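Local coordinates for protein D-glycerate 2-kinase (Thermotoga maritima, PDB 2B8N) that catalyses the ATP- and magnesium-dependent phosphorylation of D-glycerate to 2-phosphoglycerate, a step in the degradation of serine through 3-hydroxypyruvate, at residues 36-45 and 63-72; 51-62 and 75-84. All blocks are in the same frame, centred on the assembly; numbering follows the deposited sequence.

Contact 1. Residues 36-45 and 63-72; sequences PDRAVKETLP and RMAKAAYEVL
Lys41 meets Glu70 across the helix pair because both first torsions, -82° and -69°, turn CG anti to the carbonyl carbon, and both chains then run out extended until the ammonium meets the carboxylate. Leu44 reaches Val71 and Ala68 with its CG anti to the backbone N. The setting is a helix-helix packing: helix 36-41 lies against the 63-72 part of helix 61-72 at a crossing angle of -42°, their axes 8.2 Å apart at closest, and the weakly bonded helix that starts about Leu44 extends the contact.

Small side chains at Ala67 and Ala68 are consistent with this close approach. CB of Ala67 meets CB of Val40 at 4.0 Å and OD1 of Asp37 at 3.4 Å. Earlier along both helices, CB of Pro36 rests on CG of Met64, a selenomethionine, at 3.5 Å. At the other end CD2 of Leu44 sits over Ala68, while CG1 of Val71 touches both CG of Leu44 and CG of Pro45, meeting the proline ring at about a right angle. Beneath lie Leu130 of strand 128-133, touched by Leu44 and Ala68, and Ile260 of strand 255-261, touched by Val40 and Met64.

Along the outer margin Asp37, Lys41, Glu70 and Lys66 form a salt-bridge network. NZ of Lys41 donates to the syn lone pair of Asp37 OD2 at 3.0 Å and to OE1 of Glu70, nearly along its C-O axis, at 2.9 Å. It probably offsets the repulsion between Asp37 OD1 and Glu70 OE1, 4.0 Å apart. A methionine in its place would probably leave those two acids facing each other without the cation that joins them. NZ of Lys66 takes the other Glu70 oxygen, OE2, at 2.8 Å, on its syn side but well out of the carboxylate plane.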
loop_
_atom_site.group_PDB
_atom_site.type_symbol
_atom_site.label_atom_id
_atom_site.label_comp_id
_atom_site.label_asym_id
_atom_site.label_seq_id
_atom_site.Cartn_x
_atom_site.Cartn_y
_atom_site.Cartn_z
ATOM N N PRO A 36 9.923 -3.631 -5.948
ATOM C CA PRO A 36 10.997 -3.048 -5.126
ATOM C C PRO A 36 12.346 -2.857 -5.863
ATOM O O PRO A 36 12.946 -1.786 -5.744
ATOM C CB PRO A 36 11.138 -4.048 -3.960
ATOM C CG PRO A 36 9.820 -4.815 -3.931
ATOM C CD PRO A 36 9.314 -4.831 -5.334
ATOM N N ASP A 37 12.792 -3.873 -6.612
ATOM C CA ASP A 37 14.104 -3.845 -7.268
ATOM C C ASP A 37 14.217 -2.635 -8.203
ATOM O O ASP A 37 15.145 -1.830 -8.101
ATOM C CB ASP A 37 14.371 -5.149 -8.053
ATOM C CG ASP A 37 15.849 -5.294 -8.492
ATOM O OD1 ASP A 37 16.725 -5.576 -7.626
ATOM O OD2 ASP A 37 16.131 -5.139 -9.703
ATOM N N ARG A 38 13.259 -2.505 -9.104
ATOM C CA ARG A 38 13.294 -1.451 -10.064
ATOM C C ARG A 38 13.079 -0.072 -9.385
ATOM O O ARG A 38 13.696 0.923 -9.792
ATOM C CB ARG A 38 12.266 -1.743 -11.169
ATOM C CG ARG A 38 12.004 -0.573 -12.113
ATOM C CD ARG A 38 11.552 -0.997 -13.496
ATOM N NE ARG A 38 10.838 0.103 -14.138
ATOM C CZ ARG A 38 9.979 -0.039 -15.139
ATOM N NH1 ARG A 38 9.720 -1.237 -15.646
ATOM N NH2 ARG A 38 9.371 1.018 -15.644
ATOM N N ALA A 39 12.228 0.001 -8.359
ATOM C CA ALA A 39 11.920 1.310 -7.733
ATOM C C ALA A 39 13.140 1.927 -7.071
ATOM O O ALA A 39 13.374 3.150 -7.155
ATOM C CB ALA A 39 10.787 1.174 -6.709
ATOM N N VAL A 40 13.892 1.058 -6.406
ATOM C CA VAL A 40 15.120 1.437 -5.724
ATOM C C VAL A 40 16.192 1.841 -6.738
ATOM O O VAL A 40 16.751 2.934 -6.670
ATOM C CB VAL A 40 15.630 0.271 -4.836
ATOM C CG1 VAL A 40 17.039 0.534 -4.322
ATOM C CG2 VAL A 40 14.681 0.066 -3.666
ATOM N N LYS A 41 16.473 0.952 -7.677
ATOM C CA LYS A 41 17.552 1.177 -8.649
ATOM C C LYS A 41 17.343 2.435 -9.512
ATOM O O LYS A 41 18.314 3.079 -9.915
ATOM C CB LYS A 41 17.744 -0.067 -9.542
ATOM C CG LYS A 41 18.595 -1.177 -8.911
ATOM C CD LYS A 41 18.363 -2.520 -9.594
ATOM C CE LYS A 41 19.316 -3.627 -9.078
ATOM N NZ LYS A 41 19.101 -4.951 -9.770
ATOM N N GLU A 42 16.087 2.791 -9.780
ATOM C CA GLU A 42 15.780 4.017 -10.533
ATOM C C GLU A 42 15.881 5.301 -9.701
ATOM O O GLU A 42 15.853 6.380 -10.274
ATOM C CB GLU A 42 14.400 3.919 -11.185
ATOM C CG GLU A 42 14.366 2.891 -12.291
ATOM C CD GLU A 42 13.053 2.844 -13.046
ATOM O OE1 GLU A 42 12.078 3.518 -12.624
ATOM O OE2 GLU A 42 13.003 2.120 -14.067
ATOM N N THR A 43 16.011 5.176 -8.374
ATOM C CA THR A 43 16.147 6.326 -7.470
ATOM C C THR A 43 17.503 6.433 -6.738
ATOM O O THR A 43 18.176 7.478 -6.798
ATOM C CB THR A 43 15.068 6.272 -6.387
ATOM O OG1 THR A 43 13.772 6.216 -6.994
ATOM C CG2 THR A 43 15.164 7.496 -5.482
ATOM N N LEU A 44 17.886 5.362 -6.044
ATOM C CA LEU A 44 19.025 5.383 -5.109
ATOM C C LEU A 44 20.346 5.890 -5.717
ATOM O O LEU A 44 21.063 6.656 -5.076
ATOM C CB LEU A 44 19.229 3.982 -4.508
ATOM C CG LEU A 44 20.354 3.777 -3.505
ATOM C CD1 LEU A 44 20.325 4.855 -2.439
ATOM C CD2 LEU A 44 20.230 2.401 -2.873
ATOM N N PRO A 45 20.689 5.465 -6.949
ATOM C CA PRO A 45 21.968 5.915 -7.505
ATOM C C PRO A 45 22.084 7.438 -7.592
ATOM O O PRO A 45 23.120 7.997 -7.235
ATOM C CB PRO A 45 21.963 5.284 -8.898
ATOM C CG PRO A 45 21.109 4.088 -8.734
ATOM C CD PRO A 45 19.991 4.580 -7.897
ATOM N N ARG A 63 13.400 -7.451 -0.533
ATOM C CA ARG A 63 13.803 -7.167 -1.918
ATOM C C ARG A 63 14.352 -5.744 -2.089
ATOM O O ARG A 63 15.271 -5.504 -2.883
ATOM C CB ARG A 63 12.684 -7.465 -2.915
ATOM C CG ARG A 63 12.226 -8.921 -2.851
ATOM C CD ARG A 63 12.381 -9.706 -4.155
ATOM N NE ARG A 63 13.498 -10.670 -4.117
ATOM C CZ ARG A 63 13.638 -11.733 -4.924
ATOM N NH1 ARG A 63 12.752 -12.002 -5.864
ATOM N NH2 ARG A 63 14.684 -12.543 -4.792
HETATM N N MSE A 64 13.811 -4.804 -1.321
HETATM C CA MSE A 64 14.333 -3.440 -1.317
HETATM C C MSE A 64 15.774 -3.417 -0.773
HETATM O O MSE A 64 16.622 -2.700 -1.313
HETATM C CB MSE A 64 13.446 -2.529 -0.487
HETATM C CG MSE A 64 12.062 -2.312 -1.044
HETATM SE SE MSE A 64 11.053 -1.005 0.030
HETATM C CE MSE A 64 12.028 0.673 -0.321
ATOM N N ALA A 65 16.051 -4.197 0.277
ATOM C CA ALA A 65 17.405 -4.264 0.827
ATOM C C ALA A 65 18.363 -4.862 -0.208
ATOM O O ALA A 65 19.390 -4.279 -0.509
ATOM C CB ALA A 65 17.439 -5.085 2.106
ATOM N N LYS A 66 18.011 -6.014 -0.769
ATOM C CA LYS A 66 18.831 -6.631 -1.800
ATOM C C LYS A 66 19.175 -5.676 -2.952
ATOM O O LYS A 66 20.308 -5.686 -3.436
ATOM C CB LYS A 66 18.143 -7.855 -2.383
ATOM C CG LYS A 66 18.935 -8.510 -3.511
ATOM C CD LYS A 66 18.341 -9.843 -3.905
ATOM C CE LYS A 66 18.966 -10.353 -5.200
ATOM N NZ LYS A 66 18.563 -9.500 -6.348
ATOM N N ALA A 67 18.201 -4.887 -3.411
ATOM C CA ALA A 67 18.445 -3.940 -4.508
ATOM C C ALA A 67 19.400 -2.791 -4.119
ATOM O O ALA A 67 20.221 -2.372 -4.915
ATOM C CB ALA A 67 17.124 -3.397 -5.053
ATOM N N ALA A 68 19.302 -2.309 -2.885
ATOM C CA ALA A 68 20.204 -1.287 -2.345
ATOM C C ALA A 68 21.638 -1.795 -2.205
ATOM O O ALA A 68 22.593 -1.071 -2.465
ATOM C CB ALA A 68 19.701 -0.831 -0.997
ATOM N N TYR A 69 21.777 -3.038 -1.771
ATOM C CA TYR A 69 23.084 -3.652 -1.661
ATOM C C TYR A 69 23.780 -3.654 -3.016
ATOM O O TYR A 69 24.964 -3.292 -3.136
ATOM C CB TYR A 69 22.939 -5.079 -1.150
ATOM C CG TYR A 69 24.240 -5.784 -0.985
ATOM C CD1 TYR A 69 25.233 -5.258 -0.174
ATOM C CD2 TYR A 69 24.487 -6.979 -1.641
ATOM C CE1 TYR A 69 26.443 -5.912 -0.020
ATOM C CE2 TYR A 69 25.673 -7.634 -1.491
ATOM C CZ TYR A 69 26.644 -7.100 -0.688
ATOM O OH TYR A 69 27.822 -7.769 -0.544
ATOM N N GLU A 70 23.021 -4.046 -4.036
ATOM C CA GLU A 70 23.540 -4.114 -5.406
ATOM C C GLU A 70 23.924 -2.736 -5.941
ATOM O O GLU A 70 24.895 -2.623 -6.678
ATOM C CB GLU A 70 22.538 -4.796 -6.343
ATOM C CG GLU A 70 22.364 -6.287 -6.055
ATOM C CD GLU A 70 21.282 -6.953 -6.881
ATOM O OE1 GLU A 70 20.697 -6.287 -7.765
ATOM O OE2 GLU A 70 21.019 -8.152 -6.629
ATOM N N VAL A 71 23.166 -1.700 -5.588
ATOM C CA VAL A 71 23.574 -0.336 -5.916
ATOM C C VAL A 71 24.848 0.108 -5.137
ATOM O O VAL A 71 25.763 0.653 -5.733
ATOM C CB VAL A 71 22.432 0.704 -5.687
ATOM C CG1 VAL A 71 22.974 2.136 -5.851
ATOM C CG2 VAL A 71 21.242 0.449 -6.638
ATOM N N LEU A 72 24.904 -0.123 -3.820
ATOM C CA LEU A 72 25.931 0.500 -2.976
ATOM C C LEU A 72 27.107 -0.386 -2.589
ATOM O O LEU A 72 28.205 0.116 -2.457
ATOM C CB LEU A 72 25.306 1.040 -1.702
ATOM C CG LEU A 72 24.357 2.224 -1.904
ATOM C CD1 LEU A 72 23.678 2.430 -0.587
ATOM C CD2 LEU A 72 25.046 3.492 -2.382
#

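Contact 2. Residues 51-62 and 75-84; sequences RVILVAVGKAAW and KIRKGVVVTK
Backbone hydrogen bonds join Val52 to Lys75 and then run on to Gly58 and Val82, the register of two parallel strands whose directions differ by 8°. Val52, Leu54 and Ala56 each use both N and O toward strand 76-84. Most of these bonds are straight; that from Val80 N to Leu54 O bends to 145°, its donor tilted 26° from the carbonyl plane.

One side-chain bond extends the series: OG1 of Thr83, anti to its own backbone N, donates to Gly58 O at 2.6 Å, in the carbonyl plane and on a lone pair.

Apolar contacts occupy both faces. On one, CD1 of Leu54 meets CD1 of Ile76 at 3.6 Å, and CG1 of Val81 approaches the Trp62 ring obliquely; on the other, Val55 and Val80 lie side by side, CG2 to CG1 3.8 Å.

Among charged groups, NH1 of Arg77 lies over one face of the Arg51 guanidinium, offset toward its rim, with the two planes oblique. These are like charges, and the Asp127 carboxylate, salt-bridged to Arg51 NH1, probably eases the Arg51 side.

These strands open and close a beta-alpha-beta unit: helix 61-72 covers the Leu54 and Val81 face, strand 128-133 flanks 52-57, and strand 96-100 flanks 76-84.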
loop_
_atom_site.group_PDB
_atom_site.type_symbol
_atom_site.label_atom_id
_atom_site.label_comp_id
_atom_site.label_asym_id
_atom_site.label_seq_id
_atom_site.Cartn_x
_atom_site.Cartn_y
_atom_site.Cartn_z
ATOM N N ARG A 51 28.746 5.962 3.592
ATOM C CA ARG A 51 28.782 5.668 5.035
ATOM C C ARG A 51 27.404 5.238 5.550
ATOM O O ARG A 51 26.909 5.806 6.524
ATOM C CB ARG A 51 29.214 6.914 5.816
ATOM C CG ARG A 51 30.565 7.454 5.485
ATOM C CD ARG A 51 30.884 8.621 6.387
ATOM N NE ARG A 51 32.185 8.414 7.005
ATOM C CZ ARG A 51 32.408 8.089 8.280
ATOM N NH1 ARG A 51 31.416 7.934 9.139
ATOM N NH2 ARG A 51 33.658 7.918 8.691
ATOM N N VAL A 52 26.814 4.241 4.884
ATOM C CA VAL A 52 25.396 3.906 5.015
ATOM C C VAL A 52 25.177 2.765 6.027
ATOM O O VAL A 52 25.886 1.753 6.010
ATOM C CB VAL A 52 24.762 3.547 3.584
ATOM C CG1 VAL A 52 23.310 3.154 3.682
ATOM C CG2 VAL A 52 24.922 4.707 2.579
ATOM N N ILE A 53 24.231 2.980 6.940
ATOM C CA ILE A 53 23.628 1.924 7.726
ATOM C C ILE A 53 22.240 1.741 7.127
ATOM O O ILE A 53 21.446 2.659 7.102
ATOM C CB ILE A 53 23.540 2.278 9.232
ATOM C CG1 ILE A 53 24.941 2.261 9.876
ATOM C CG2 ILE A 53 22.629 1.280 9.972
ATOM C CD1 ILE A 53 25.868 3.355 9.425
ATOM N N LEU A 54 21.967 0.543 6.638
ATOM C CA LEU A 54 20.721 0.250 5.932
ATOM C C LEU A 54 19.751 -0.400 6.919
ATOM O O LEU A 54 20.098 -1.400 7.584
ATOM C CB LEU A 54 21.000 -0.655 4.720
ATOM C CG LEU A 54 19.864 -1.262 3.881
ATOM C CD1 LEU A 54 20.406 -1.734 2.506
ATOM C CD2 LEU A 54 19.142 -2.415 4.618
ATOM N N VAL A 55 18.565 0.211 7.033
ATOM C CA VAL A 55 17.461 -0.311 7.821
ATOM C C VAL A 55 16.225 -0.437 6.913
ATOM O O VAL A 55 15.705 0.571 6.386
ATOM C CB VAL A 55 17.151 0.598 9.024
ATOM C CG1 VAL A 55 15.933 0.070 9.803
ATOM C CG2 VAL A 55 18.365 0.693 9.956
ATOM N N ALA A 56 15.760 -1.678 6.736
ATOM C CA ALA A 56 14.650 -1.957 5.821
ATOM C C ALA A 56 13.583 -2.639 6.619
ATOM O O ALA A 56 13.847 -3.681 7.228
ATOM C CB ALA A 56 15.087 -2.820 4.644
ATOM N N VAL A 57 12.389 -2.026 6.618
ATOM C CA VAL A 57 11.231 -2.497 7.381
ATOM C C VAL A 57 10.017 -2.479 6.473
ATOM O O VAL A 57 9.746 -1.483 5.822
ATOM C CB VAL A 57 10.963 -1.605 8.614
ATOM C CG1 VAL A 57 9.608 -1.909 9.232
ATOM C CG2 VAL A 57 12.015 -1.819 9.630
ATOM N N GLY A 58 9.291 -3.580 6.440
ATOM C CA GLY A 58 8.067 -3.655 5.651
ATOM C C GLY A 58 7.895 -5.022 5.023
ATOM O O GLY A 58 8.777 -5.892 5.153
ATOM N N LYS A 59 6.754 -5.212 4.352
ATOM C CA LYS A 59 6.478 -6.468 3.660
ATOM C C LYS A 59 7.398 -6.651 2.452
ATOM O O LYS A 59 7.600 -7.762 2.023
ATOM C CB LYS A 59 5.020 -6.543 3.199
ATOM C CG LYS A 59 3.964 -6.473 4.309
ATOM C CD LYS A 59 2.612 -6.793 3.728
ATOM C CE LYS A 59 1.532 -5.832 4.134
ATOM N NZ LYS A 59 0.214 -6.325 3.602
ATOM N N ALA A 60 7.919 -5.561 1.903
ATOM C CA ALA A 60 8.867 -5.593 0.788
ATOM C C ALA A 60 10.320 -5.339 1.234
ATOM O O ALA A 60 11.182 -4.968 0.404
ATOM C CB ALA A 60 8.472 -4.554 -0.240
ATOM N N ALA A 61 10.593 -5.540 2.521
ATOM C CA ALA A 61 11.882 -5.118 3.072
ATOM C C ALA A 61 13.016 -5.882 2.432
ATOM O O ALA A 61 14.026 -5.286 2.089
ATOM C CB ALA A 61 11.923 -5.254 4.588
ATOM N N TRP A 62 12.839 -7.191 2.260
ATOM C CA TRP A 62 13.917 -8.039 1.804
ATOM C C TRP A 62 14.346 -7.686 0.373
ATOM O O TRP A 62 15.546 -7.612 0.091
ATOM C CB TRP A 62 13.554 -9.514 1.945
ATOM C CG TRP A 62 14.742 -10.398 1.837
ATOM C CD1 TRP A 62 15.508 -10.888 2.865
ATOM C CD2 TRP A 62 15.333 -10.891 0.628
ATOM N NE1 TRP A 62 16.535 -11.664 2.364
ATOM C CE2 TRP A 62 16.453 -11.672 0.995
ATOM C CE3 TRP A 62 15.027 -10.747 -0.730
ATOM C CZ2 TRP A 62 17.251 -12.308 0.053
ATOM C CZ3 TRP A 62 15.840 -11.363 -1.669
ATOM C CH2 TRP A 62 16.930 -12.136 -1.278
ATOM N N LYS A 75 29.814 0.281 0.743
ATOM C CA LYS A 75 29.435 1.575 1.297
ATOM C C LYS A 75 28.376 1.389 2.360
ATOM O O LYS A 75 28.176 2.289 3.177
ATOM C CB LYS A 75 28.864 2.504 0.224
ATOM C CG LYS A 75 29.828 2.865 -0.866
ATOM C CD LYS A 75 29.092 3.505 -2.017
ATOM C CE LYS A 75 30.031 4.332 -2.837
ATOM N NZ LYS A 75 29.518 4.449 -4.197
ATOM N N ILE A 76 27.657 0.263 2.316
ATOM C CA ILE A 76 26.854 -0.165 3.457
ATOM C C ILE A 76 27.768 -0.912 4.440
ATOM O O ILE A 76 28.401 -1.924 4.110
ATOM C CB ILE A 76 25.653 -1.061 3.088
ATOM C CG1 ILE A 76 24.593 -0.296 2.273
ATOM C CG2 ILE A 76 24.994 -1.641 4.375
ATOM C CD1 ILE A 76 23.798 -1.211 1.331
ATOM N N ARG A 77 27.804 -0.383 5.657
ATOM C CA ARG A 77 28.634 -0.892 6.721
ATOM C C ARG A 77 27.888 -1.932 7.541
ATOM O O ARG A 77 28.498 -2.844 8.064
ATOM C CB ARG A 77 29.071 0.282 7.570
ATOM C CG ARG A 77 29.813 1.273 6.706
ATOM C CD ARG A 77 30.381 2.429 7.456
ATOM N NE ARG A 77 31.524 2.948 6.726
ATOM C CZ ARG A 77 32.446 3.761 7.227
ATOM N NH1 ARG A 77 32.375 4.185 8.487
ATOM N NH2 ARG A 77 33.453 4.151 6.452
ATOM N N LYS A 78 26.568 -1.785 7.633
ATOM C CA LYS A 78 25.705 -2.703 8.367
ATOM C C LYS A 78 24.311 -2.637 7.746
ATOM O O LYS A 78 23.849 -1.565 7.355
ATOM C CB LYS A 78 25.630 -2.334 9.857
ATOM C CG LYS A 78 25.967 -3.504 10.806
ATOM C CD LYS A 78 24.911 -4.627 10.772
ATOM C CE LYS A 78 25.511 -6.013 10.369
ATOM N NZ LYS A 78 25.506 -6.275 8.870
ATOM N N GLY A 79 23.662 -3.788 7.638
ATOM C CA GLY A 79 22.298 -3.867 7.145
ATOM C C GLY A 79 21.429 -4.747 8.030
ATOM O O GLY A 79 21.882 -5.768 8.584
ATOM N N VAL A 80 20.170 -4.346 8.153
ATOM C CA VAL A 80 19.191 -5.082 8.945
ATOM C C VAL A 80 17.820 -5.035 8.258
ATOM O O VAL A 80 17.428 -4.023 7.666
ATOM C CB VAL A 80 19.120 -4.558 10.397
ATOM C CG1 VAL A 80 18.633 -3.115 10.422
ATOM C CG2 VAL A 80 18.242 -5.444 11.274
ATOM N N VAL A 81 17.117 -6.165 8.331
ATOM C CA VAL A 81 15.880 -6.406 7.600
ATOM C C VAL A 81 14.846 -6.980 8.574
ATOM O O VAL A 81 15.115 -7.977 9.256
ATOM C CB VAL A 81 16.158 -7.406 6.441
ATOM C CG1 VAL A 81 14.869 -7.949 5.823
ATOM C CG2 VAL A 81 17.060 -6.748 5.375
ATOM N N VAL A 82 13.680 -6.319 8.661
ATOM C CA VAL A 82 12.518 -6.830 9.422
ATOM C C VAL A 82 11.301 -6.920 8.473
ATOM O O VAL A 82 10.898 -5.924 7.880
ATOM C CB VAL A 82 12.160 -5.940 10.641
ATOM C CG1 VAL A 82 11.105 -6.629 11.521
ATOM C CG2 VAL A 82 13.376 -5.632 11.467
ATOM N N THR A 83 10.722 -8.100 8.319
ATOM C CA THR A 83 9.576 -8.255 7.412
ATOM C C THR A 83 8.590 -9.246 8.039
ATOM O O THR A 83 8.803 -9.702 9.152
ATOM C CB THR A 83 10.041 -8.629 5.950
ATOM O OG1 THR A 83 8.970 -8.451 5.011
ATOM C CG2 THR A 83 10.551 -10.057 5.864
ATOM N N LYS A 84 7.488 -9.521 7.352
ATOM C CA LYS A 84 6.499 -10.494 7.812
ATOM C C LYS A 84 7.076 -11.921 7.862
ATOM O O LYS A 84 7.934 -12.288 7.056
ATOM C CB LYS A 84 5.287 -10.509 6.863
ATOM C CG LYS A 84 4.201 -9.502 7.158
ATOM C CD LYS A 84 3.079 -9.588 6.119
ATOM C CE LYS A 84 2.152 -10.764 6.373
ATOM N NZ LYS A 84 1.413 -10.595 7.623
#

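In the fold
Contacts 1 and 2 lie in adjacent layers, helix and sheet, of one alpha/beta domain, their centres about 11 Å apart. Along the chain their segments alternate: 36-45, 51-62, 63-72, 75-84. Helix 61-72 belongs to both, beginning within contact 2 and supplying one half of contact 1; it is the crossover connecting strands 52-57 and 76-84. Its inner side packs on the strands, with Ala68 CB 3.7 Å from Leu54 CD1 and Ala65 CB 3.7 Å from Val81 CG2. Residues 36-45 thus cover helix 61-72, which in turn covers two adjacent strands of the six-stranded parallel sheet, so one crossover helix ties both contacts into a single body.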